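Local coordinates for protein nucleoside hydrolase, putative (Trypanosoma brucei, PDB 3FZ0) that belongs to the nucleoside hydrolase family and holds a calcium ion in a site rich in aspartates, at residues P215-R227 against I246-R258. The protein carries 2 engineered substitutions. Numbering follows the deposited sequence.
Sequences PMTWGFYDKLVNR and IEKLFQRLEAFTR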
ATOM      1  N   PRO B 215      28.166  -1.170  20.887  1.00 65.05           N
ATOM      2  CA  PRO B 215      28.744   0.122  20.523  1.00 64.98           C
ATOM      3  C   PRO B 215      30.136   0.289  21.088  1.00 65.69           C
ATOM      4  O   PRO B 215      30.642  -0.573  21.814  1.00 65.48           O
ATOM      5  CB  PRO B 215      27.825   1.101  21.253  1.00 64.75           C
ATOM      6  CG  PRO B 215      27.375   0.342  22.506  1.00 64.33           C
ATOM      7  CD  PRO B 215      27.548  -1.135  22.233  1.00 64.33           C
ATOM      8  N   MET B 216      30.755   1.427  20.828  1.00 66.43           N
ATOM      9  CA  MET B 216      31.905   1.775  21.656  1.00 66.99           C
ATOM     10  C   MET B 216      31.492   2.887  22.615  1.00 67.13           C
ATOM     11  O   MET B 216      30.594   3.689  22.314  1.00 67.75           O
ATOM     12  CB  MET B 216      33.129   2.141  20.832  1.00 66.53           C
ATOM     13  CG  MET B 216      32.961   3.371  20.032  1.00 67.39           C
ATOM     14  SD  MET B 216      34.435   3.753  19.087  1.00 68.73           S
ATOM     15  CE  MET B 216      33.736   5.027  17.993  1.00 66.73           C
ATOM     16  N   THR B 217      32.107   2.892  23.780  1.00 66.80           N
ATOM     17  CA  THR B 217      32.001   3.999  24.709  1.00 67.48           C
ATOM     18  C   THR B 217      32.822   5.199  24.196  1.00 67.57           C
ATOM     19  O   THR B 217      33.863   5.018  23.535  1.00 68.05           O
ATOM     20  CB  THR B 217      32.552   3.527  26.079  1.00 67.40           C
ATOM     21  OG1 THR B 217      31.609   2.630  26.688  1.00 66.29           O
ATOM     22  CG2 THR B 217      32.782   4.667  26.987  1.00 69.37           C
ATOM     23  N   TRP B 218      32.375   6.415  24.497  1.00 67.39           N
ATOM     24  CA  TRP B 218      33.188   7.594  24.243  1.00 67.10           C
ATOM     25  C   TRP B 218      34.535   7.520  24.961  1.00 66.89           C
ATOM     26  O   TRP B 218      35.547   7.962  24.413  1.00 67.29           O
ATOM     27  CB  TRP B 218      32.434   8.900  24.537  1.00 67.19           C
ATOM     28  CG  TRP B 218      31.374   9.169  23.490  1.00 68.13           C
ATOM     29  CD1 TRP B 218      30.016   9.158  23.678  1.00 67.78           C
ATOM     30  CD2 TRP B 218      31.581   9.441  22.090  1.00 67.38           C
ATOM     31  NE1 TRP B 218      29.375   9.408  22.496  1.00 67.77           N
ATOM     32  CE2 TRP B 218      30.300   9.596  21.506  1.00 66.91           C
ATOM     33  CE3 TRP B 218      32.721   9.581  21.285  1.00 67.75           C
ATOM     34  CZ2 TRP B 218      30.115   9.872  20.142  1.00 66.89           C
ATOM     35  CZ3 TRP B 218      32.547   9.868  19.912  1.00 68.06           C
ATOM     36  CH2 TRP B 218      31.245  10.004  19.358  1.00 68.20           C
ATOM     37  N   GLY B 219      34.550   6.953  26.175  1.00 66.58           N
ATOM     38  CA  GLY B 219      35.793   6.693  26.949  1.00 65.33           C
ATOM     39  C   GLY B 219      36.749   5.770  26.186  1.00 65.03           C
ATOM     40  O   GLY B 219      37.951   6.047  26.088  1.00 65.24           O
ATOM     41  N   PHE B 220      36.216   4.697  25.610  1.00 64.37           N
ATOM     42  CA  PHE B 220      37.010   3.803  24.786  1.00 63.92           C
ATOM     43  C   PHE B 220      37.556   4.589  23.584  1.00 64.12           C
ATOM     44  O   PHE B 220      38.773   4.549  23.316  1.00 64.07           O
ATOM     45  CB  PHE B 220      36.179   2.600  24.323  1.00 63.21           C
ATOM     46  CG  PHE B 220      36.907   1.684  23.383  1.00 62.75           C
ATOM     47  CD1 PHE B 220      37.680   0.630  23.886  1.00 61.79           C
ATOM     48  CD2 PHE B 220      36.820   1.859  21.998  1.00 60.98           C
ATOM     49  CE1 PHE B 220      38.356  -0.231  23.016  1.00 61.67           C
ATOM     50  CE2 PHE B 220      37.501   1.004  21.112  1.00 60.53           C
ATOM     51  CZ  PHE B 220      38.254  -0.043  21.610  1.00 61.46           C
ATOM     52  N   TYR B 221      36.657   5.300  22.887  1.00 63.57           N
ATOM     53  CA  TYR B 221      37.037   6.156  21.765  1.00 63.68           C
ATOM     54  C   TYR B 221      38.220   7.064  22.109  1.00 63.44           C
ATOM     55  O   TYR B 221      39.171   7.170  21.340  1.00 62.98           O
ATOM     56  CB  TYR B 221      35.855   7.014  21.295  1.00 63.46           C
ATOM     57  CG  TYR B 221      36.225   7.936  20.166  1.00 63.91           C
ATOM     58  CD1 TYR B 221      36.370   7.449  18.854  1.00 63.28           C
ATOM     59  CD2 TYR B 221      36.423   9.304  20.393  1.00 63.44           C
ATOM     60  CE1 TYR B 221      36.701   8.309  17.805  1.00 63.42           C
ATOM     61  CE2 TYR B 221      36.747  10.159  19.361  1.00 62.92           C
ATOM     62  CZ  TYR B 221      36.883   9.660  18.064  1.00 63.78           C
ATOM     63  OH  TYR B 221      37.208  10.513  17.008  1.00 64.01           O
ATOM     64  N   ASP B 222      38.155   7.708  23.268  1.00 63.57           N
ATOM     65  CA  ASP B 222      39.206   8.631  23.671  1.00 63.82           C
ATOM     66  C   ASP B 222      40.556   7.912  23.680  1.00 63.89           C
ATOM     67  O   ASP B 222      41.554   8.494  23.265  1.00 64.10           O
ATOM     68  CB  ASP B 222      38.894   9.286  25.023  1.00 63.70           C
ATOM     69  CG  ASP B 222      37.864  10.411  24.910  1.00 64.41           C
ATOM     70  OD1 ASP B 222      37.464  10.747  23.780  1.00 64.98           O
ATOM     71  OD2 ASP B 222      37.453  10.975  25.953  1.00 66.10           O
ATOM     72  N   LYS B 223      40.577   6.659  24.134  1.00 63.75           N
ATOM     73  CA  LYS B 223      41.800   5.867  24.190  1.00 64.03           C
ATOM     74  C   LYS B 223      42.210   5.394  22.801  1.00 63.84           C
ATOM     75  O   LYS B 223      43.388   5.374  22.473  1.00 63.87           O
ATOM     76  CB  LYS B 223      41.643   4.674  25.115  1.00 64.29           C
ATOM     77  CG  LYS B 223      41.833   4.995  26.577  1.00 66.23           C
ATOM     78  CD  LYS B 223      41.193   3.921  27.459  1.00 70.42           C
ATOM     79  CE  LYS B 223      41.501   4.155  28.945  1.00 72.93           C
ATOM     80  NZ  LYS B 223      40.795   3.161  29.831  1.00 74.46           N
ATOM     81  N   LEU B 224      41.229   5.051  21.979  1.00 63.63           N
ATOM     82  CA  LEU B 224      41.456   4.671  20.593  1.00 63.13           C
ATOM     83  C   LEU B 224      42.330   5.715  19.868  1.00 63.40           C
ATOM     84  O   LEU B 224      43.298   5.358  19.187  1.00 63.53           O
ATOM     85  CB  LEU B 224      40.100   4.458  19.879  1.00 63.11           C
ATOM     86  CG  LEU B 224      40.064   3.711  18.537  1.00 63.26           C
ATOM     87  CD1 LEU B 224      40.478   2.261  18.757  1.00 63.08           C
ATOM     88  CD2 LEU B 224      38.740   3.834  17.776  1.00 61.95           C
ATOM     89  N   VAL B 225      42.024   7.001  20.048  1.00 62.12           N
ATOM     90  CA  VAL B 225      42.668   8.061  19.262  1.00 61.09           C
ATOM     91  C   VAL B 225      43.803   8.785  19.996  1.00 61.82           C
ATOM     92  O   VAL B 225      44.250   9.861  19.564  1.00 60.48           O
ATOM     93  CB  VAL B 225      41.630   9.105  18.709  1.00 61.11           C
ATOM     94  CG1 VAL B 225      40.775   8.508  17.671  1.00 58.23           C
ATOM     95  CG2 VAL B 225      40.790   9.727  19.805  1.00 59.82           C
ATOM     96  N   ASN B 226      44.235   8.168  21.108  1.00 62.89           N
ATOM     97  CA  ASN B 226      45.323   8.609  21.971  1.00 63.22           C
ATOM     98  C   ASN B 226      45.106   9.917  22.700  1.00 64.11           C
ATOM     99  O   ASN B 226      46.045  10.625  23.039  1.00 63.04           O
ATOM    100  CB  ASN B 226      46.646   8.641  21.217  1.00 63.71           C
ATOM    101  CG  ASN B 226      47.555   7.476  21.565  1.00 65.42           C
ATOM    102  OD1 ASN B 226      47.114   6.392  22.003  1.00 66.72           O
ATOM    103  ND2 ASN B 226      48.843   7.686  21.346  1.00 64.99           N
ATOM    104  N   ARG B 227      43.856  10.252  22.949  1.00 65.63           N
ATOM    105  CA  ARG B 227      43.622  11.332  23.868  1.00 67.66           C
ATOM    106  C   ARG B 227      43.980  10.883  25.270  1.00 69.79           C
ATOM    107  O   ARG B 227      43.640   9.780  25.716  1.00 70.26           O
ATOM    108  CB  ARG B 227      42.177  11.797  23.825  1.00 66.64           C
ATOM    109  CG  ARG B 227      41.859  12.522  22.556  1.00 64.85           C
ATOM    110  CD  ARG B 227      40.387  12.534  22.386  1.00 62.98           C
ATOM    111  NE  ARG B 227      39.997  13.361  21.279  1.00 59.87           N
ATOM    112  CZ  ARG B 227      38.757  13.461  20.846  1.00 60.60           C
ATOM    113  NH1 ARG B 227      37.779  12.770  21.440  1.00 60.33           N
ATOM    114  NH2 ARG B 227      38.505  14.235  19.802  1.00 58.27           N
ATOM    115  N   ILE B 246      41.069   8.978  12.256  1.00 61.69           N
ATOM    116  CA  ILE B 246      39.836   8.650  12.957  1.00 61.59           C
ATOM    117  C   ILE B 246      39.347   9.847  13.766  1.00 62.24           C
ATOM    118  O   ILE B 246      38.180  10.187  13.688  1.00 62.57           O
ATOM    119  CB  ILE B 246      39.934   7.324  13.810  1.00 61.87           C
ATOM    120  CG1 ILE B 246      40.204   6.118  12.878  1.00 60.44           C
ATOM    121  CG2 ILE B 246      38.650   7.117  14.714  1.00 60.83           C
ATOM    122  CD1 ILE B 246      40.471   4.816  13.598  1.00 60.79           C
ATOM    123  N   GLU B 247      40.233  10.533  14.475  1.00 62.78           N
ATOM    124  CA  GLU B 247      39.808  11.745  15.204  1.00 63.89           C
ATOM    125  C   GLU B 247      39.157  12.787  14.287  1.00 64.01           C
ATOM    126  O   GLU B 247      38.142  13.387  14.662  1.00 64.66           O
ATOM    127  CB  GLU B 247      40.926  12.382  16.053  1.00 63.23           C
ATOM    128  CG  GLU B 247      40.416  13.390  17.049  1.00 63.56           C
ATOM    129  CD  GLU B 247      41.514  14.131  17.822  1.00 65.15           C
ATOM    130  OE1 GLU B 247      41.170  14.790  18.811  1.00 66.91           O
ATOM    131  OE2 GLU B 247      42.718  14.073  17.460  1.00 67.79           O
ATOM    132  N   LYS B 248      39.726  12.991  13.102  1.00 63.90           N
ATOM    133  CA  LYS B 248      39.200  13.978  12.167  1.00 64.14           C
ATOM    134  C   LYS B 248      37.883  13.524  11.532  1.00 64.28           C
ATOM    135  O   LYS B 248      36.971  14.324  11.319  1.00 63.91           O
ATOM    136  CB  LYS B 248      40.232  14.287  11.081  1.00 64.23           C
ATOM    137  CG  LYS B 248      41.365  15.235  11.493  1.00 64.35           C
ATOM    138  CD  LYS B 248      42.347  15.310  10.340  1.00 65.66           C
ATOM    139  CE  LYS B 248      43.592  16.043  10.680  1.00 67.79           C
ATOM    140  NZ  LYS B 248      44.462  16.037   9.484  1.00 68.09           N
ATOM    141  N   LEU B 249      37.801  12.230  11.227  1.00 64.34           N
ATOM    142  CA  LEU B 249      36.612  11.631  10.623  1.00 64.35           C
ATOM    143  C   LEU B 249      35.364  11.729  11.492  1.00 64.53           C
ATOM    144  O   LEU B 249      34.275  11.934  10.976  1.00 64.45           O
ATOM    145  CB  LEU B 249      36.894  10.175  10.337  1.00 64.18           C
ATOM    146  CG  LEU B 249      35.837   9.366   9.641  1.00 64.63           C
ATOM    147  CD1 LEU B 249      35.659   9.789   8.168  1.00 64.20           C
ATOM    148  CD2 LEU B 249      36.252   7.922   9.771  1.00 65.54           C
ATOM    149  N   PHE B 250      35.543  11.612  12.810  1.00 64.76           N
ATOM    150  CA  PHE B 250      34.439  11.536  13.773  1.00 64.58           C
ATOM    151  C   PHE B 250      34.163  12.872  14.470  1.00 64.49           C
ATOM    152  O   PHE B 250      33.285  12.949  15.321  1.00 64.32           O
ATOM    153  CB  PHE B 250      34.725  10.441  14.832  1.00 64.72           C
ATOM    154  CG  PHE B 250      34.173   9.086  14.481  1.00 65.11           C
ATOM    155  CD1 PHE B 250      34.512   8.464  13.290  1.00 64.61           C
ATOM    156  CD2 PHE B 250      33.291   8.442  15.358  1.00 66.53           C
ATOM    157  CE1 PHE B 250      33.996   7.225  12.959  1.00 66.09           C
ATOM    158  CE2 PHE B 250      32.739   7.196  15.039  1.00 67.17           C
ATOM    159  CZ  PHE B 250      33.107   6.574  13.824  1.00 66.86           C
ATOM    160  N   GLN B 251      34.907  13.918  14.118  1.00 64.24           N
ATOM    161  CA  GLN B 251      34.834  15.189  14.875  1.00 64.22           C
ATOM    162  C   GLN B 251      33.441  15.830  14.884  1.00 64.54           C
ATOM    163  O   GLN B 251      33.009  16.366  15.909  1.00 64.37           O
ATOM    164  CB  GLN B 251      35.925  16.199  14.460  1.00 63.77           C
ATOM    165  CG  GLN B 251      35.805  16.794  13.047  1.00 64.16           C
ATOM    166  CD  GLN B 251      36.991  17.681  12.665  1.00 64.41           C
ATOM    167  OE1 GLN B 251      37.746  17.382  11.739  1.00 64.49           O
ATOM    168  NE2 GLN B 251      37.161  18.777  13.389  1.00 65.02           N
ATOM    169  N   ARG B 252      32.727  15.747  13.759  1.00 64.77           N
ATOM    170  CA  ARG B 252      31.375  16.315  13.674  1.00 65.09           C
ATOM    171  C   ARG B 252      30.402  15.443  14.454  1.00 65.31           C
ATOM    172  O   ARG B 252      29.723  15.936  15.346  1.00 65.14           O
ATOM    173  CB  ARG B 252      30.924  16.493  12.208  1.00 64.68           C
ATOM    174  CG  ARG B 252      31.953  17.186  11.315  1.00 64.52           C
ATOM    175  CD  ARG B 252      32.313  18.589  11.844  1.00 64.43           C
ATOM    176  NE  ARG B 252      33.550  19.053  11.236  1.00 66.83           N
ATOM    177  CZ  ARG B 252      33.986  20.311  11.251  1.00 68.94           C
ATOM    178  NH1 ARG B 252      33.272  21.263  11.833  1.00 68.65           N
ATOM    179  NH2 ARG B 252      35.139  20.624  10.668  1.00 69.39           N
ATOM    180  N   LEU B 253      30.362  14.147  14.130  1.00 66.04           N
ATOM    181  CA  LEU B 253      29.573  13.181  14.882  1.00 67.04           C
ATOM    182  C   LEU B 253      29.775  13.391  16.378  1.00 67.72           C
ATOM    183  O   LEU B 253      28.797  13.492  17.129  1.00 67.78           O
ATOM    184  CB  LEU B 253      29.948  11.740  14.528  1.00 66.96           C
ATOM    185  CG  LEU B 253      29.032  10.717  15.210  1.00 67.72           C
ATOM    186  CD1 LEU B 253      27.624  10.867  14.657  1.00 67.91           C
ATOM    187  CD2 LEU B 253      29.486   9.265  15.038  1.00 67.64           C
ATOM    188  N   GLU B 254      31.037  13.473  16.804  1.00 68.28           N
ATOM    189  CA  GLU B 254      31.351  13.721  18.212  1.00 69.24           C
ATOM    190  C   GLU B 254      30.685  15.017  18.749  1.00 69.89           C
ATOM    191  O   GLU B 254      30.079  15.006  19.823  1.00 70.25           O
ATOM    192  CB  GLU B 254      32.867  13.718  18.458  1.00 68.90           C
ATOM    193  CG  GLU B 254      33.241  13.604  19.933  1.00 69.11           C
ATOM    194  CD  GLU B 254      34.724  13.856  20.211  1.00 68.92           C
ATOM    195  OE1 GLU B 254      35.180  13.543  21.331  1.00 67.90           O
ATOM    196  OE2 GLU B 254      35.434  14.379  19.325  1.00 69.10           O
ATOM    197  N   ALA B 255      30.768  16.115  18.003  1.00 70.52           N
ATOM    198  CA  ALA B 255      30.160  17.377  18.471  1.00 71.42           C
ATOM    199  C   ALA B 255      28.637  17.317  18.473  1.00 71.88           C
ATOM    200  O   ALA B 255      27.991  17.944  19.281  1.00 72.17           O
ATOM    201  CB  ALA B 255      30.652  18.570  17.648  1.00 71.22           C
ATOM    202  N   PHE B 256      28.070  16.530  17.580  1.00 72.83           N
ATOM    203  CA  PHE B 256      26.628  16.458  17.455  1.00 73.81           C
ATOM    204  C   PHE B 256      26.016  15.577  18.535  1.00 74.24           C
ATOM    205  O   PHE B 256      24.937  15.896  19.044  1.00 75.00           O
ATOM    206  CB  PHE B 256      26.213  15.926  16.067  1.00 74.33           C
ATOM    207  CG  PHE B 256      26.349  16.937  14.940  1.00 75.33           C
ATOM    208  CD1 PHE B 256      26.861  16.542  13.687  1.00 75.43           C
ATOM    209  CD2 PHE B 256      25.946  18.277  15.121  1.00 76.56           C
ATOM    210  CE1 PHE B 256      26.980  17.459  12.629  1.00 76.33           C
ATOM    211  CE2 PHE B 256      26.066  19.226  14.071  1.00 77.60           C
ATOM    212  CZ  PHE B 256      26.581  18.808  12.814  1.00 76.97           C
ATOM    213  N   THR B 257      26.677  14.472  18.886  1.00 74.01           N
ATOM    214  CA  THR B 257      26.034  13.457  19.722  1.00 73.77           C
ATOM    215  C   THR B 257      26.662  13.322  21.103  1.00 73.80           C
ATOM    216  O   THR B 257      25.986  12.989  22.071  1.00 74.36           O
ATOM    217  CB  THR B 257      25.944  12.086  19.037  1.00 73.63           C
ATOM    218  OG1 THR B 257      27.256  11.559  18.844  1.00 73.16           O
ATOM    219  CG2 THR B 257      25.244  12.215  17.682  1.00 74.07           C
ATOM    220  N   ARG B 258      27.949  13.586  21.220  1.00 73.29           N
ATOM    221  CA  ARG B 258      28.575  13.484  22.526  1.00 73.04           C
ATOM    222  C   ARG B 258      28.419  14.794  23.308  1.00 73.00           C
ATOM    223  O   ARG B 258      27.781  14.826  24.363  1.00 73.09           O
ATOM    224  CB  ARG B 258      30.045  13.083  22.406  1.00 72.89           C
ATOM    225  CG  ARG B 258      30.718  12.837  23.730  1.00 72.29           C
ATOM    226  CD  ARG B 258      32.218  12.740  23.564  1.00 71.55           C
ATOM    227  NE  ARG B 258      32.905  12.397  24.816  1.00 69.26           N
ATOM    228  CZ  ARG B 258      34.165  11.965  24.866  1.00 69.19           C
ATOM    229  NH1 ARG B 258      34.870  11.826  23.741  1.00 69.11           N
ATOM    230  NH2 ARG B 258      34.725  11.656  26.030  1.00 67.87           N
TER
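R258 swings its CG anti to the backbone N (chi1 -175°) and runs extended to NE, which lays its methylenes along W218, while R227, with CG anti to its carbonyl carbon (chi1 -71°) and its chain extended from CG to NE, stretches out to E247 and E254. Over one face of the indole, R258 CG sits 3.6 Å from the centroid of the five-membered ring, a CH-pi contact almost on the ring normal; further along, the guanidinium has W218 CB over its centre. That guanidinium then grips D222 end-on, NH1 to OD1 and NH2 to OD2, each bond 2.8 Å and nearly straight. R227 uses both edges: NH1 and NH2 take E254 end-on, with NH1 2.7 Å from OE1, whereas NE and NH2 close side-on upon E247 OE1, NH2 at 2.9 Å. R227 NH1 also reaches D222 OD1 (3.1 Å), on the opposite face of that carboxylate from R258 NH1.

Beneath the charges, Y221 packs its CE1 against I246 CG2 and its OH against F250 CB, and M216 CE meets F250 CE2 at 3.8 Å. F250 and I246 in turn rest on helix 17-27. Helices 218-224 and 251-257 run roughly antiparallel (152°), their axes 13.3 Å apart at closest approach. A Schellman motif with N226 as C-prime ends the first, and R227 follows it, reaching E254 on helix 251-257 and E247 on helix 241-249. In this five-residue salt-bridge network D222 and E254 lie between the two arginines and E247 holds the far edge of R227; the opposite charges probably offset the R227-R258 and D222-E254 like pairs and favour ionised carboxylates.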